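Local atomic coordinates of terminal oxygenase component of carbazole 1,9a-dioxygenase (Nocardioides aromaticivorans, PDB entry 3GCF), a protein that probably dihydroxylates carbazole at its 1 and 9a carbons, using electrons passed through a Rieske [2Fe-2S] cluster to a mononuclear iron(II) site. Residues 218-231 and 364-378. Residues are numbered along the deposited sequence; the frame is centred on the assembly and turned at random.
Sequences MQVYDENWPKGVLD and MCIVKWRTLASERGR
The antiparallel hairpin 218-221/228-231, at the edge of the large sheet of the catalytic domain, is covered by the C-terminal helix 364-376, with Leu-372 pressing where the strands meet the loop and charged side chains tying down the loop itself. CD2 of Leu-372 lies 3.5 Å from Gly-228 N, and CD1 rests 3.7 Å from Asp-222 CG. Beside it, Val-229 turns CG2 onto the helix backbone, 3.8 Å from Trp-369 CA. Toward the start of the helix, Met-218 brings SD to 3.3 Å from Cys-365 N, and the bend at chi3 (-141°) sets CE against Met-364 CB, while the aliphatic chain of Lys-368 passes over Met-218 CB. Cys-365 CB also meets the carboxylate of Asp-231.

A sheet packed under a helix running against strand 228-231, their axes at 165°, is consistent with the helix-grip fold of ring-hydroxylase catalytic domains. The side chain of Asp-231 is about 13 Å from the bound iron(II) ion.

At the hairpin loop, a salt-bridge network crosses to the helix end. Arg-376 NH2 gives Asp-222 OD2 a short but weak bond (2.7 Å), the carboxylate and guanidinium planes being 72° apart. Lys-227 NZ holds OD1 of the same carboxylate and donates to Asn-224 O, so Asp-222 probably offsets both nearby positive charges. A leucine in place of Arg-376 would probably leave Asp-222 with Lys-227 as its remaining partner in this network and the loop less firmly tied to the helix. The Trp-225 ring is sandwiched: Lys-227 CE sits over the centre of one face, and the Arg-378 guanidinium lies nearly flat on the other in an off-centre cation-pi stack, and Arg-378 NH2 also forms a salt bridge with Glu-153.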
loop_
_atom_site.group_PDB
_atom_site.type_symbol
_atom_site.label_atom_id
_atom_site.label_comp_id
_atom_site.label_asym_id
_atom_site.label_seq_id
_atom_site.Cartn_x
_atom_site.Cartn_y
_atom_site.Cartn_z
ATOM N N MET A 218 36.913 21.457 9.307
ATOM C CA MET A 218 35.687 21.287 10.086
ATOM C C MET A 218 35.880 21.637 11.557
ATOM O O MET A 218 36.852 21.213 12.186
ATOM C CB MET A 218 35.206 19.837 9.979
ATOM C CG MET A 218 35.004 19.344 8.550
ATOM S SD MET A 218 35.085 17.537 8.444
ATOM C CE MET A 218 35.955 17.312 6.934
ATOM N N GLN A 219 34.951 22.408 12.108
ATOM C CA GLN A 219 35.038 22.782 13.509
ATOM C C GLN A 219 33.776 22.383 14.263
ATOM O O GLN A 219 32.660 22.664 13.828
ATOM C CB GLN A 219 35.269 24.286 13.660
ATOM C CG GLN A 219 35.736 24.660 15.064
ATOM C CD GLN A 219 36.092 26.121 15.202
ATOM O OE1 GLN A 219 36.811 26.676 14.373
ATOM N NE2 GLN A 219 35.600 26.751 16.262
ATOM N N VAL A 220 33.963 21.719 15.396
ATOM C CA VAL A 220 32.846 21.284 16.218
ATOM C C VAL A 220 32.603 22.283 17.346
ATOM O O VAL A 220 33.515 22.624 18.093
ATOM C CB VAL A 220 33.124 19.894 16.825
ATOM C CG1 VAL A 220 31.938 19.440 17.661
ATOM C CG2 VAL A 220 33.397 18.894 15.715
ATOM N N TYR A 221 31.372 22.770 17.443
ATOM C CA TYR A 221 30.992 23.712 18.488
ATOM C C TYR A 221 30.196 22.917 19.502
ATOM O O TYR A 221 29.032 22.590 19.272
ATOM C CB TYR A 221 30.136 24.836 17.906
ATOM C CG TYR A 221 30.932 25.823 17.087
ATOM C CD1 TYR A 221 31.729 26.783 17.706
ATOM C CD2 TYR A 221 30.938 25.761 15.694
ATOM C CE1 TYR A 221 32.517 27.658 16.962
ATOM C CE2 TYR A 221 31.726 26.631 14.938
ATOM C CZ TYR A 221 32.513 27.575 15.581
ATOM O OH TYR A 221 33.297 28.436 14.852
ATOM N N ASP A 222 30.832 22.595 20.621
ATOM C CA ASP A 222 30.184 21.805 21.655
ATOM C C ASP A 222 30.359 22.420 23.042
ATOM O O ASP A 222 30.533 21.717 24.033
ATOM C CB ASP A 222 30.750 20.383 21.610
ATOM C CG ASP A 222 30.086 19.454 22.600
ATOM O OD1 ASP A 222 28.908 19.687 22.944
ATOM O OD2 ASP A 222 30.746 18.480 23.019
ATOM N N GLU A 223 30.312 23.744 23.097
ATOM C CA GLU A 223 30.449 24.472 24.352
ATOM C C GLU A 223 29.156 25.251 24.563
ATOM O O GLU A 223 28.961 26.309 23.968
ATOM C CB GLU A 223 31.632 25.440 24.272
ATOM C CG GLU A 223 31.992 26.090 25.596
ATOM C CD GLU A 223 33.129 27.089 25.469
ATOM O OE1 GLU A 223 32.930 28.149 24.829
ATOM O OE2 GLU A 223 34.226 26.808 26.007
ATOM N N ASN A 224 28.276 24.732 25.413
ATOM C CA ASN A 224 26.989 25.382 25.656
ATOM C C ASN A 224 26.150 25.170 24.398
ATOM O O ASN A 224 26.399 24.230 23.639
ATOM C CB ASN A 224 27.172 26.885 25.918
ATOM C CG ASN A 224 27.820 27.175 27.264
ATOM O OD1 ASN A 224 28.390 28.247 27.467
ATOM N ND2 ASN A 224 27.723 26.226 28.194
ATOM N N TRP A 225 25.163 26.031 24.176
ATOM C CA TRP A 225 24.309 25.915 23.000
ATOM C C TRP A 225 24.283 27.223 22.218
ATOM O O TRP A 225 24.494 28.292 22.781
ATOM C CB TRP A 225 22.883 25.532 23.406
ATOM C CG TRP A 225 22.778 24.225 24.135
ATOM C CD1 TRP A 225 22.850 24.028 25.487
ATOM C CD2 TRP A 225 22.577 22.931 23.551
ATOM N NE1 TRP A 225 22.704 22.690 25.779
ATOM C CE2 TRP A 225 22.535 21.995 24.610
ATOM C CE3 TRP A 225 22.432 22.471 22.237
ATOM C CZ2 TRP A 225 22.351 20.625 24.394
ATOM C CZ3 TRP A 225 22.251 21.107 22.022
ATOM C CH2 TRP A 225 22.212 20.201 23.098
ATOM N N PRO A 226 24.013 27.154 20.904
ATOM C CA PRO A 226 23.731 25.939 20.127
ATOM C C PRO A 226 24.974 25.104 19.824
ATOM O O PRO A 226 26.093 25.604 19.877
ATOM C CB PRO A 226 23.089 26.493 18.857
ATOM C CG PRO A 226 23.826 27.785 18.667
ATOM C CD PRO A 226 23.848 28.358 20.069
ATOM N N LYS A 227 24.770 23.831 19.502
ATOM C CA LYS A 227 25.884 22.949 19.185
ATOM C C LYS A 227 25.782 22.509 17.732
ATOM O O LYS A 227 24.681 22.267 17.223
ATOM C CB LYS A 227 25.872 21.717 20.090
ATOM C CG LYS A 227 25.960 22.010 21.582
ATOM C CD LYS A 227 25.877 20.710 22.384
ATOM C CE LYS A 227 25.855 20.970 23.889
ATOM N NZ LYS A 227 27.083 21.677 24.374
ATOM N N GLY A 228 26.927 22.410 17.063
ATOM C CA GLY A 228 26.924 21.993 15.678
ATOM C C GLY A 228 28.305 21.830 15.078
ATOM O O GLY A 228 29.318 21.942 15.765
ATOM N N VAL A 229 28.335 21.566 13.776
ATOM C CA VAL A 229 29.578 21.386 13.050
ATOM C C VAL A 229 29.625 22.403 11.911
ATOM O O VAL A 229 28.642 22.598 11.201
ATOM C CB VAL A 229 29.673 19.961 12.479
ATOM C CG1 VAL A 229 31.063 19.720 11.921
ATOM C CG2 VAL A 229 29.338 18.945 13.563
ATOM N N LEU A 230 30.772 23.053 11.745
ATOM C CA LEU A 230 30.928 24.055 10.702
ATOM C C LEU A 230 32.020 23.700 9.699
ATOM O O LEU A 230 33.140 23.350 10.083
ATOM C CB LEU A 230 31.237 25.410 11.343
ATOM C CG LEU A 230 31.436 26.689 10.514
ATOM C CD1 LEU A 230 32.744 26.638 9.770
ATOM C CD2 LEU A 230 30.285 26.872 9.567
ATOM N N ASP A 231 31.679 23.788 8.414
ATOM C CA ASP A 231 32.628 23.522 7.333
ATOM C C ASP A 231 33.098 24.878 6.797
ATOM O O ASP A 231 32.293 25.672 6.313
ATOM C CB ASP A 231 31.968 22.747 6.180
ATOM C CG ASP A 231 31.622 21.314 6.538
ATOM O OD1 ASP A 231 32.013 20.836 7.626
ATOM O OD2 ASP A 231 30.953 20.657 5.709
ATOM N N MET A 364 33.505 13.117 6.434
ATOM C CA MET A 364 33.886 13.295 7.828
ATOM C C MET A 364 33.074 14.372 8.536
ATOM O O MET A 364 32.863 14.291 9.745
ATOM C CB MET A 364 35.380 13.607 7.950
ATOM C CG MET A 364 36.270 12.418 7.611
ATOM S SD MET A 364 35.811 10.926 8.553
ATOM C CE MET A 364 35.054 9.875 7.246
ATOM N N CYS A 365 32.618 15.385 7.805
ATOM C CA CYS A 365 31.830 16.415 8.463
ATOM C C CYS A 365 30.509 15.793 8.918
ATOM O O CYS A 365 29.971 16.156 9.962
ATOM C CB CYS A 365 31.587 17.622 7.541
ATOM S SG CYS A 365 30.626 17.349 6.034
ATOM N N ILE A 366 30.005 14.833 8.148
ATOM C CA ILE A 366 28.762 14.163 8.510
ATOM C C ILE A 366 29.020 13.244 9.703
ATOM O O ILE A 366 28.175 13.108 10.589
ATOM C CB ILE A 366 28.202 13.350 7.320
ATOM C CG1 ILE A 366 27.691 14.315 6.246
ATOM C CG2 ILE A 366 27.080 12.418 7.788
ATOM C CD1 ILE A 366 27.283 13.641 4.957
ATOM N N VAL A 367 30.193 12.621 9.731
ATOM C CA VAL A 367 30.550 11.742 10.837
ATOM C C VAL A 367 30.641 12.543 12.134
ATOM O O VAL A 367 30.212 12.075 13.187
ATOM C CB VAL A 367 31.900 11.033 10.591
ATOM C CG1 VAL A 367 32.346 10.301 11.858
ATOM C CG2 VAL A 367 31.762 10.054 9.438
ATOM N N LYS A 368 31.202 13.746 12.059
ATOM C CA LYS A 368 31.321 14.592 13.246
ATOM C C LYS A 368 29.935 14.991 13.724
ATOM O O LYS A 368 29.687 15.076 14.926
ATOM C CB LYS A 368 32.137 15.852 12.944
ATOM C CG LYS A 368 33.609 15.591 12.700
ATOM C CD LYS A 368 34.351 16.883 12.423
ATOM C CE LYS A 368 35.768 16.604 11.947
ATOM N NZ LYS A 368 36.518 15.822 12.956
ATOM N N TRP A 369 29.037 15.243 12.773
ATOM C CA TRP A 369 27.663 15.618 13.093
ATOM C C TRP A 369 26.925 14.466 13.776
ATOM O O TRP A 369 26.208 14.676 14.751
ATOM C CB TRP A 369 26.916 16.058 11.819
ATOM C CG TRP A 369 25.456 15.673 11.788
ATOM C CD1 TRP A 369 24.892 14.661 11.061
ATOM C CD2 TRP A 369 24.394 16.244 12.567
ATOM N NE1 TRP A 369 23.550 14.562 11.342
ATOM C CE2 TRP A 369 23.217 15.520 12.264
ATOM C CE3 TRP A 369 24.323 17.292 13.495
ATOM C CZ2 TRP A 369 21.980 15.810 12.859
ATOM C CZ3 TRP A 369 23.089 17.580 14.090
ATOM C CH2 TRP A 369 21.938 16.839 13.768
ATOM N N ARG A 370 27.099 13.252 13.268
ATOM C CA ARG A 370 26.435 12.092 13.856
ATOM C C ARG A 370 26.906 11.886 15.285
ATOM O O ARG A 370 26.110 11.601 16.177
ATOM C CB ARG A 370 26.737 10.830 13.052
ATOM C CG ARG A 370 26.168 10.825 11.652
ATOM C CD ARG A 370 26.577 9.559 10.928
ATOM N NE ARG A 370 25.959 9.452 9.612
ATOM C CZ ARG A 370 26.279 8.524 8.717
ATOM N NH1 ARG A 370 27.213 7.629 9.000
ATOM N NH2 ARG A 370 25.661 8.484 7.547
ATOM N N THR A 371 28.213 12.029 15.481
ATOM C CA THR A 371 28.839 11.858 16.785
ATOM C C THR A 371 28.326 12.889 17.779
ATOM O O THR A 371 27.929 12.549 18.892
ATOM C CB THR A 371 30.361 11.995 16.666
ATOM O OG1 THR A 371 30.850 10.992 15.775
ATOM C CG2 THR A 371 31.030 11.831 18.026
ATOM N N LEU A 372 28.333 14.149 17.368
ATOM C CA LEU A 372 27.864 15.225 18.227
ATOM C C LEU A 372 26.382 15.058 18.565
ATOM O O LEU A 372 25.965 15.309 19.694
ATOM C CB LEU A 372 28.085 16.572 17.542
ATOM C CG LEU A 372 27.598 17.797 18.318
ATOM C CD1 LEU A 372 28.497 18.029 19.532
ATOM C CD2 LEU A 372 27.607 19.011 17.404
ATOM N N ALA A 373 25.593 14.631 17.585
ATOM C CA ALA A 373 24.158 14.442 17.783
ATOM C C ALA A 373 23.881 13.264 18.715
ATOM O O ALA A 373 23.003 13.330 19.571
ATOM C CB ALA A 373 23.471 14.225 16.440
ATOM N N SER A 374 24.633 12.186 18.540
ATOM C CA SER A 374 24.470 11.010 19.375
ATOM C C SER A 374 24.798 11.355 20.826
ATOM O O SER A 374 24.142 10.872 21.749
ATOM C CB SER A 374 25.389 9.891 18.882
ATOM O OG SER A 374 25.284 8.735 19.691
ATOM N N GLU A 375 25.800 12.206 21.023
ATOM C CA GLU A 375 26.215 12.604 22.367
ATOM C C GLU A 375 25.415 13.754 22.973
ATOM O O GLU A 375 25.284 13.834 24.191
ATOM C CB GLU A 375 27.692 13.020 22.377
ATOM C CG GLU A 375 28.646 12.049 21.714
ATOM C CD GLU A 375 30.070 12.589 21.653
ATOM O OE1 GLU A 375 30.239 13.802 21.374
ATOM O OE2 GLU A 375 31.018 11.801 21.870
ATOM N N ARG A 376 24.877 14.641 22.142
ATOM C CA ARG A 376 24.159 15.794 22.673
ATOM C C ARG A 376 22.657 15.890 22.428
ATOM O O ARG A 376 22.005 16.771 22.993
ATOM C CB ARG A 376 24.828 17.075 22.177
ATOM C CG ARG A 376 26.321 17.134 22.437
ATOM C CD ARG A 376 26.637 17.349 23.906
ATOM N NE ARG A 376 28.074 17.279 24.145
ATOM C CZ ARG A 376 28.667 17.620 25.286
ATOM N NH1 ARG A 376 27.947 18.066 26.310
ATOM N NH2 ARG A 376 29.985 17.510 25.407
ATOM N N GLY A 377 22.104 15.027 21.580
ATOM C CA GLY A 377 20.668 15.080 21.354
ATOM C C GLY A 377 20.013 14.983 22.719
ATOM O O GLY A 377 20.286 14.044 23.456
ATOM N N ARG A 378 19.163 15.941 23.076
ATOM C CA ARG A 378 18.533 15.927 24.395
ATOM C C ARG A 378 17.638 14.729 24.680
ATOM O O ARG A 378 17.551 14.275 25.819
ATOM C CB ARG A 378 17.745 17.214 24.623
ATOM C CG ARG A 378 18.610 18.426 24.929
ATOM C CD ARG A 378 17.753 19.668 24.873
ATOM N NE ARG A 378 18.499 20.909 25.031
ATOM C CZ ARG A 378 18.794 21.462 26.202
ATOM N NH1 ARG A 378 18.415 20.879 27.332
ATOM N NH2 ARG A 378 19.440 22.617 26.239
HETATM O O HOH W 1 37.245 18.870 13.964
#